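Local coordinates for protein domain of Unknown Function with a Cystatin-Like Fold (Nostoc punctiforme, PDB 2RGQ) that is of unknown function but adopts the cystatin-like fold of the SnoaL-like, NTF2-type families, whose members often enclose a pocket between sheet and helices, at residues M13-A16 with A17-E20; R112-G116 with K117-I121. One frame throughout, in Å; residues are numbered along the deposited sequence.

Contact 1: residues M13-A16 with A17-E20; sequences MELA and ARFE
R18 lays the start of its side chain over the carbonyl oxygen of E14, one turn earlier, with R18 CG 3.2 Å from E14 O. CG lies anti to the carbonyl carbon (chi1 -73°), and a bend at chi3 then turns the guanidinium back toward L15, where R18 NH1 comes within 3.6 Å of L15 CD2. The two side chains cross obliquely, methyl against guanidinium nitrogen. The same E14 O accepts the R18 backbone N at 2.7 Å, so R18 both bonds this oxygen and covers it with its chain. Four such i to i+4 backbone bonds run through 13-20, which is the middle of helix 6-25, the long N-terminal helix that lies against the curved sheet of the cystatin-like fold; the last, E20 N to A16 O at 2.9 Å, is close to straight at 167°. A16 keeps only a methyl group, and with it rests on S73, M87 and R123 of the sheet. F19 CB sits 3.3 Å from L15 O while the ring leads away toward L120 and Y31. E20 CG lies 3.3 Å from A16 O, and the bend at chi2 swings the carboxylate round so that OE1 reaches the edge of the F19 ring, in its plane; OE2 forms a salt bridge with R123, whose guanidinium also makes a cation-pi contact with F19. E14 OE2 forms a salt bridge with K9 of the second subunit and accepts a hydrogen bond from the backbone N of that subunit's I78.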
HETATM    1  N   MSE B  13      11.303  -2.427  -1.184  1.00 12.41           N
HETATM    2  CA  MSE B  13      10.058  -1.744  -0.886  1.00 14.11           C
HETATM    3  C   MSE B  13      10.232  -0.854   0.351  1.00 14.29           C
HETATM    4  O   MSE B  13       9.697   0.243   0.389  1.00 12.40           O
HETATM    5  CB  MSE B  13       8.900  -2.736  -0.712  1.00 17.34           C
HETATM    6  CG  MSE B  13       8.377  -3.222  -2.050  1.00 19.99           C
HETATM    7 SE   MSE B  13       6.864  -4.337  -1.726  0.75 28.02          SE
HETATM    8  CE  MSE B  13       7.809  -5.775  -1.276  1.00 18.50           C
ATOM      9  N   GLU B  14      10.950  -1.344   1.360  1.00 13.99           N
ATOM     10  CA  GLU B  14      11.259  -0.535   2.571  1.00 13.79           C
ATOM     11  C   GLU B  14      12.068   0.736   2.281  1.00 13.57           C
ATOM     12  O   GLU B  14      11.918   1.734   2.975  1.00 13.26           O
ATOM     13  CB  GLU B  14      11.920  -1.384   3.651  1.00 15.93           C
ATOM     14  CG  GLU B  14      10.924  -2.190   4.437  1.00 19.08           C
ATOM     15  CD  GLU B  14      11.557  -2.926   5.624  1.00 23.14           C
ATOM     16  OE1 GLU B  14      12.725  -2.600   5.976  1.00 24.89           O
ATOM     17  OE2 GLU B  14      10.873  -3.808   6.215  1.00 22.96           O
ATOM     18  N   LEU B  15      12.826   0.771   1.186  1.00 12.53           N
ATOM     19  CA  LEU B  15      13.530   2.021   0.832  1.00 12.40           C
ATOM     20  C   LEU B  15      12.524   3.118   0.567  1.00 13.97           C
ATOM     21  O   LEU B  15      12.731   4.241   1.041  1.00 13.14           O
ATOM     22  CB  LEU B  15      14.371   1.902  -0.420  1.00 12.39           C
ATOM     23  CG  LEU B  15      15.632   1.057  -0.339  1.00 11.56           C
ATOM     24  CD1 LEU B  15      16.210   0.698  -1.733  1.00 12.30           C
ATOM     25  CD2 LEU B  15      16.662   1.772   0.558  1.00 11.00           C
ATOM     26  N   ALA B  16      11.467   2.802  -0.202  1.00 12.88           N
ATOM     27  CA  ALA B  16      10.385   3.765  -0.484  1.00 12.62           C
ATOM     28  C   ALA B  16       9.688   4.190   0.820  1.00 12.95           C
ATOM     29  O   ALA B  16       9.511   5.375   1.070  1.00 12.01           O
ATOM     30  CB  ALA B  16       9.388   3.177  -1.434  1.00 14.36           C
ATOM     31  N   ALA B  17       9.324   3.210   1.642  1.00 11.58           N
ATOM     32  CA  ALA B  17       8.670   3.460   2.927  1.00 11.07           C
ATOM     33  C   ALA B  17       9.546   4.305   3.846  1.00 10.21           C
ATOM     34  O   ALA B  17       9.072   5.312   4.398  1.00 12.01           O
ATOM     35  CB  ALA B  17       8.244   2.125   3.605  1.00  9.77           C
ATOM     36  N   ARG B  18      10.852   4.020   3.888  1.00 10.08           N
ATOM     37  CA  ARG B  18      11.810   4.816   4.685  1.00 10.73           C
ATOM     38  C   ARG B  18      11.976   6.259   4.161  1.00 11.96           C
ATOM     39  O   ARG B  18      11.935   7.200   4.955  1.00 10.80           O
ATOM     40  CB  ARG B  18      13.165   4.102   4.756  1.00 12.65           C
ATOM     41  CG  ARG B  18      13.154   2.889   5.655  1.00 14.41           C
ATOM     42  CD  ARG B  18      14.376   2.020   5.371  1.00 17.94           C
ATOM     43  NE  ARG B  18      15.636   2.718   5.642  1.00 18.86           N
ATOM     44  CZ  ARG B  18      16.809   2.442   5.052  1.00 21.66           C
ATOM     45  NH1 ARG B  18      16.912   1.507   4.133  1.00 20.55           N
ATOM     46  NH2 ARG B  18      17.897   3.115   5.395  1.00 22.39           N
ATOM     47  N   PHE B  19      12.110   6.420   2.838  1.00 12.84           N
ATOM     48  CA  PHE B  19      12.157   7.724   2.175  1.00 11.91           C
ATOM     49  C   PHE B  19      10.951   8.559   2.552  1.00 12.51           C
ATOM     50  O   PHE B  19      11.098   9.721   2.995  1.00 10.37           O
ATOM     51  CB  PHE B  19      12.191   7.504   0.639  1.00 11.85           C
ATOM     52  CG  PHE B  19      12.241   8.764  -0.198  1.00 13.42           C
ATOM     53  CD1 PHE B  19      11.098   9.522  -0.416  1.00 13.50           C
ATOM     54  CD2 PHE B  19      13.368   9.097  -0.922  1.00 13.04           C
ATOM     55  CE1 PHE B  19      11.097  10.647  -1.217  1.00 13.90           C
ATOM     56  CE2 PHE B  19      13.352  10.263  -1.764  1.00 13.58           C
ATOM     57  CZ  PHE B  19      12.241  10.995  -1.913  1.00 13.13           C
ATOM     58  N   GLU B  20       9.767   7.985   2.355  1.00 10.91           N
ATOM     59  CA  GLU B  20       8.525   8.729   2.592  1.00 12.94           C
ATOM     60  C   GLU B  20       8.289   9.090   4.062  1.00 12.41           C
ATOM     61  O   GLU B  20       7.966  10.237   4.390  1.00 10.75           O
ATOM     62  CB  GLU B  20       7.304   7.996   2.007  1.00 15.87           C
ATOM     63  CG  GLU B  20       7.314   7.797   0.453  1.00 17.77           C
ATOM     64  CD  GLU B  20       7.668   9.042  -0.353  1.00 22.62           C
ATOM     65  OE1 GLU B  20       7.605  10.197   0.151  1.00 26.73           O
ATOM     66  OE2 GLU B  20       8.029   8.880  -1.556  1.00 26.59           O
TER

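Contact 2: residues R112-G116 with K117-I121; sequences RKING and KWYLI
I114 O takes a hydrogen bond from K117 N at 3.1 Å, from above the carbonyl plane, closing a type I' turn through N115 and G116, and another from a water 3.0 Å from I114 O that also bonds Y119 OH. I114 N to K117 O, at 2.8 Å, is the other half of this hydrogen-bonded pair in a tight beta hairpin. Next along, R112 and Y119 form a second such antiparallel pair. Between them K113 faces W118 across a non-hydrogen-bonded pair: K113 CB stands over the six-membered ring, 4.0 Å from its centroid, in a CH-pi contact, and a bend at chi3 (-75°) folds K113 CE back over the same face to 3.4 Å from W118 NE1. W118 NE1 hydrogen-bonds D8, and K113 NZ forms a salt bridge with D8 and a hydrogen bond with Y82 O. Replacing W118 with an alanine would probably leave the K113 chain without its flat support and D8 without one donor. I121 CD1 lies over one face of the R112 guanidinium, 3.6 Å from R112 NH1, and the side chains of I114 and Y119 cross at about a right angle, I114 CB against Y119 CD2. W118 packs on I12 and L15 of helix 6-25, while I114, Y119 and I121 lean on A36 of strand 35-36.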
ATOM      1  N   ARG B 112      20.476  -0.612  -5.827  1.00  9.72           N
ATOM      2  CA  ARG B 112      21.693  -1.427  -5.867  1.00  9.22           C
ATOM      3  C   ARG B 112      22.047  -1.936  -4.492  1.00 10.77           C
ATOM      4  O   ARG B 112      21.868  -1.225  -3.484  1.00 11.01           O
ATOM      5  CB  ARG B 112      22.831  -0.601  -6.427  1.00 10.52           C
ATOM      6  CG  ARG B 112      24.168  -1.341  -6.672  1.00 11.33           C
ATOM      7  CD  ARG B 112      25.195  -0.391  -7.246  1.00 12.29           C
ATOM      8  NE  ARG B 112      24.738   0.180  -8.527  1.00 12.90           N
ATOM      9  CZ  ARG B 112      25.162   1.321  -9.074  1.00 13.41           C
ATOM     10  NH1 ARG B 112      26.080   2.031  -8.511  1.00 14.13           N
ATOM     11  NH2 ARG B 112      24.696   1.731 -10.222  1.00 14.59           N
ATOM     12  N   LYS B 113      22.556  -3.167  -4.461  1.00 11.23           N
ATOM     13  CA  LYS B 113      23.041  -3.769  -3.214  1.00 10.59           C
ATOM     14  C   LYS B 113      24.522  -3.418  -3.133  1.00 11.00           C
ATOM     15  O   LYS B 113      25.298  -3.811  -3.994  1.00 11.21           O
ATOM     16  CB  LYS B 113      22.816  -5.252  -3.213  1.00 12.61           C
ATOM     17  CG  LYS B 113      23.259  -5.942  -1.966  1.00 11.48           C
ATOM     18  CD  LYS B 113      22.913  -7.406  -1.964  1.00 12.22           C
ATOM     19  CE  LYS B 113      21.444  -7.643  -1.700  1.00 13.18           C
ATOM     20  NZ  LYS B 113      21.069  -9.072  -2.068  1.00 12.75           N
ATOM     21  N   ILE B 114      24.881  -2.662  -2.093  1.00  9.88           N
ATOM     22  CA  ILE B 114      26.241  -2.218  -1.818  1.00 11.88           C
ATOM     23  C   ILE B 114      26.620  -2.651  -0.386  1.00 12.33           C
ATOM     24  O   ILE B 114      25.918  -2.355   0.568  1.00 12.51           O
ATOM     25  CB  ILE B 114      26.396  -0.671  -1.988  1.00 13.29           C
ATOM     26  CG1 ILE B 114      25.728  -0.202  -3.292  1.00 14.80           C
ATOM     27  CG2 ILE B 114      27.875  -0.275  -1.914  1.00 14.34           C
ATOM     28  CD1 ILE B 114      25.789   1.320  -3.570  1.00 13.16           C
ATOM     29  N   ASN B 115      27.730  -3.391  -0.265  1.00 13.15           N
ATOM     30  CA  ASN B 115      28.170  -3.937   1.014  1.00 13.88           C
ATOM     31  C   ASN B 115      27.024  -4.642   1.759  1.00 14.43           C
ATOM     32  O   ASN B 115      26.851  -4.487   2.977  1.00 13.55           O
ATOM     33  CB  ASN B 115      28.809  -2.871   1.886  1.00 14.67           C
ATOM     34  CG  ASN B 115      29.900  -2.089   1.175  1.00 15.49           C
ATOM     35  OD1 ASN B 115      30.689  -2.606   0.387  1.00 15.64           O
ATOM     36  ND2 ASN B 115      29.953  -0.833   1.482  1.00 17.00           N
ATOM     37  N   GLY B 116      26.225  -5.379   1.000  1.00 12.99           N
ATOM     38  CA  GLY B 116      25.144  -6.178   1.514  1.00 14.61           C
ATOM     39  C   GLY B 116      23.813  -5.556   1.830  1.00 13.79           C
ATOM     40  O   GLY B 116      22.935  -6.259   2.359  1.00 14.72           O
ATOM     41  N   LYS B 117      23.647  -4.278   1.506  1.00 10.65           N
ATOM     42  CA  LYS B 117      22.431  -3.540   1.770  1.00 12.72           C
ATOM     43  C   LYS B 117      21.936  -2.854   0.530  1.00 12.20           C
ATOM     44  O   LYS B 117      22.757  -2.329  -0.234  1.00 10.01           O
ATOM     45  CB  LYS B 117      22.757  -2.485   2.817  1.00 16.50           C
ATOM     46  CG  LYS B 117      21.608  -1.621   3.260  1.00 20.53           C
ATOM     47  CD  LYS B 117      21.955  -0.991   4.608  1.00 22.55           C
ATOM     48  CE  LYS B 117      20.950   0.088   5.002  1.00 23.95           C
ATOM     49  NZ  LYS B 117      19.569  -0.408   5.134  1.00 21.84           N
ATOM     50  N   TRP B 118      20.600  -2.740   0.397  1.00  9.19           N
ATOM     51  CA  TRP B 118      20.018  -2.060  -0.763  1.00 11.12           C
ATOM     52  C   TRP B 118      19.947  -0.564  -0.516  1.00 10.30           C
ATOM     53  O   TRP B 118      19.639  -0.092   0.608  1.00  9.24           O
ATOM     54  CB  TRP B 118      18.618  -2.559  -1.112  1.00 10.73           C
ATOM     55  CG  TRP B 118      18.597  -3.935  -1.619  1.00 10.14           C
ATOM     56  CD1 TRP B 118      18.386  -5.051  -0.900  1.00  8.47           C
ATOM     57  CD2 TRP B 118      18.788  -4.344  -2.973  1.00 10.00           C
ATOM     58  NE1 TRP B 118      18.388  -6.153  -1.723  1.00 12.66           N
ATOM     59  CE2 TRP B 118      18.657  -5.748  -3.003  1.00  9.76           C
ATOM     60  CE3 TRP B 118      19.086  -3.670  -4.153  1.00 11.83           C
ATOM     61  CZ2 TRP B 118      18.802  -6.501  -4.190  1.00 11.54           C
ATOM     62  CZ3 TRP B 118      19.219  -4.404  -5.352  1.00 11.29           C
ATOM     63  CH2 TRP B 118      19.087  -5.812  -5.355  1.00 10.79           C
ATOM     64  N   TYR B 119      20.242   0.172  -1.580  1.00  9.39           N
ATOM     65  CA  TYR B 119      20.204   1.621  -1.613  1.00  9.73           C
ATOM     66  C   TYR B 119      19.601   2.173  -2.884  1.00  9.92           C
ATOM     67  O   TYR B 119      19.675   1.543  -3.937  1.00  9.44           O
ATOM     68  CB  TYR B 119      21.632   2.186  -1.601  1.00 11.46           C
ATOM     69  CG  TYR B 119      22.379   1.912  -0.358  1.00 10.78           C
ATOM     70  CD1 TYR B 119      22.248   2.745   0.758  1.00 12.29           C
ATOM     71  CD2 TYR B 119      23.191   0.801  -0.261  1.00 12.39           C
ATOM     72  CE1 TYR B 119      22.941   2.473   1.929  1.00 13.07           C
ATOM     73  CE2 TYR B 119      23.884   0.509   0.912  1.00 14.54           C
ATOM     74  CZ  TYR B 119      23.771   1.349   1.992  1.00 14.34           C
ATOM     75  OH  TYR B 119      24.447   1.007   3.138  1.00 14.25           O
ATOM     76  N   LEU B 120      18.976   3.341  -2.782  1.00 10.21           N
ATOM     77  CA  LEU B 120      18.537   4.084  -3.946  1.00  9.71           C
ATOM     78  C   LEU B 120      19.729   4.661  -4.741  1.00 12.83           C
ATOM     79  O   LEU B 120      20.564   5.427  -4.192  1.00 13.19           O
ATOM     80  CB  LEU B 120      17.631   5.255  -3.501  1.00 10.70           C
ATOM     81  CG  LEU B 120      16.248   4.912  -2.930  1.00 11.62           C
ATOM     82  CD1 LEU B 120      15.627   6.171  -2.316  1.00 11.86           C
ATOM     83  CD2 LEU B 120      15.325   4.346  -4.000  1.00 11.86           C
ATOM     84  N   ILE B 121      19.830   4.297  -6.021  1.00 10.66           N
ATOM     85  CA  ILE B 121      20.807   4.915  -6.935  1.00  9.56           C
ATOM     86  C   ILE B 121      20.174   6.108  -7.648  1.00 11.19           C
ATOM     87  O   ILE B 121      20.803   7.161  -7.839  1.00  9.39           O
ATOM     88  CB  ILE B 121      21.315   3.917  -8.015  1.00 12.61           C
ATOM     89  CG1 ILE B 121      22.031   2.727  -7.332  1.00 12.69           C
ATOM     90  CG2 ILE B 121      22.194   4.652  -9.090  1.00 13.13           C
ATOM     91  CD1 ILE B 121      23.254   3.108  -6.469  1.00 14.97           C
TER
HETATM   92  O   HOH W   1      26.229  -0.811   3.085  1.00 22.58           O

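Contact 1 comes first along the chain, in the N-terminal helix 6-25; contact 2 follows near the C-terminal end, at the turn between strands 101-114 and 117-127. Their centres are about 13 Å apart, contact 1 close to the middle of the chain and contact 2 at its surface, yet they meet where the helix packs on strand 117-127. L15 CD2 lies 3.5 Å from W118 O, and F19 CD2 lies 4.0 Å from L120 CD1. R18 NH1 and K117 NZ, two like charges, also come close. Within the SnoaL-like domain, helix and hairpin thus meet through a mixed interface, apolar at L15, F19 and L120, with polar bonds from K113 and W118 to the helix, while contact 1 also packs on the second subunit.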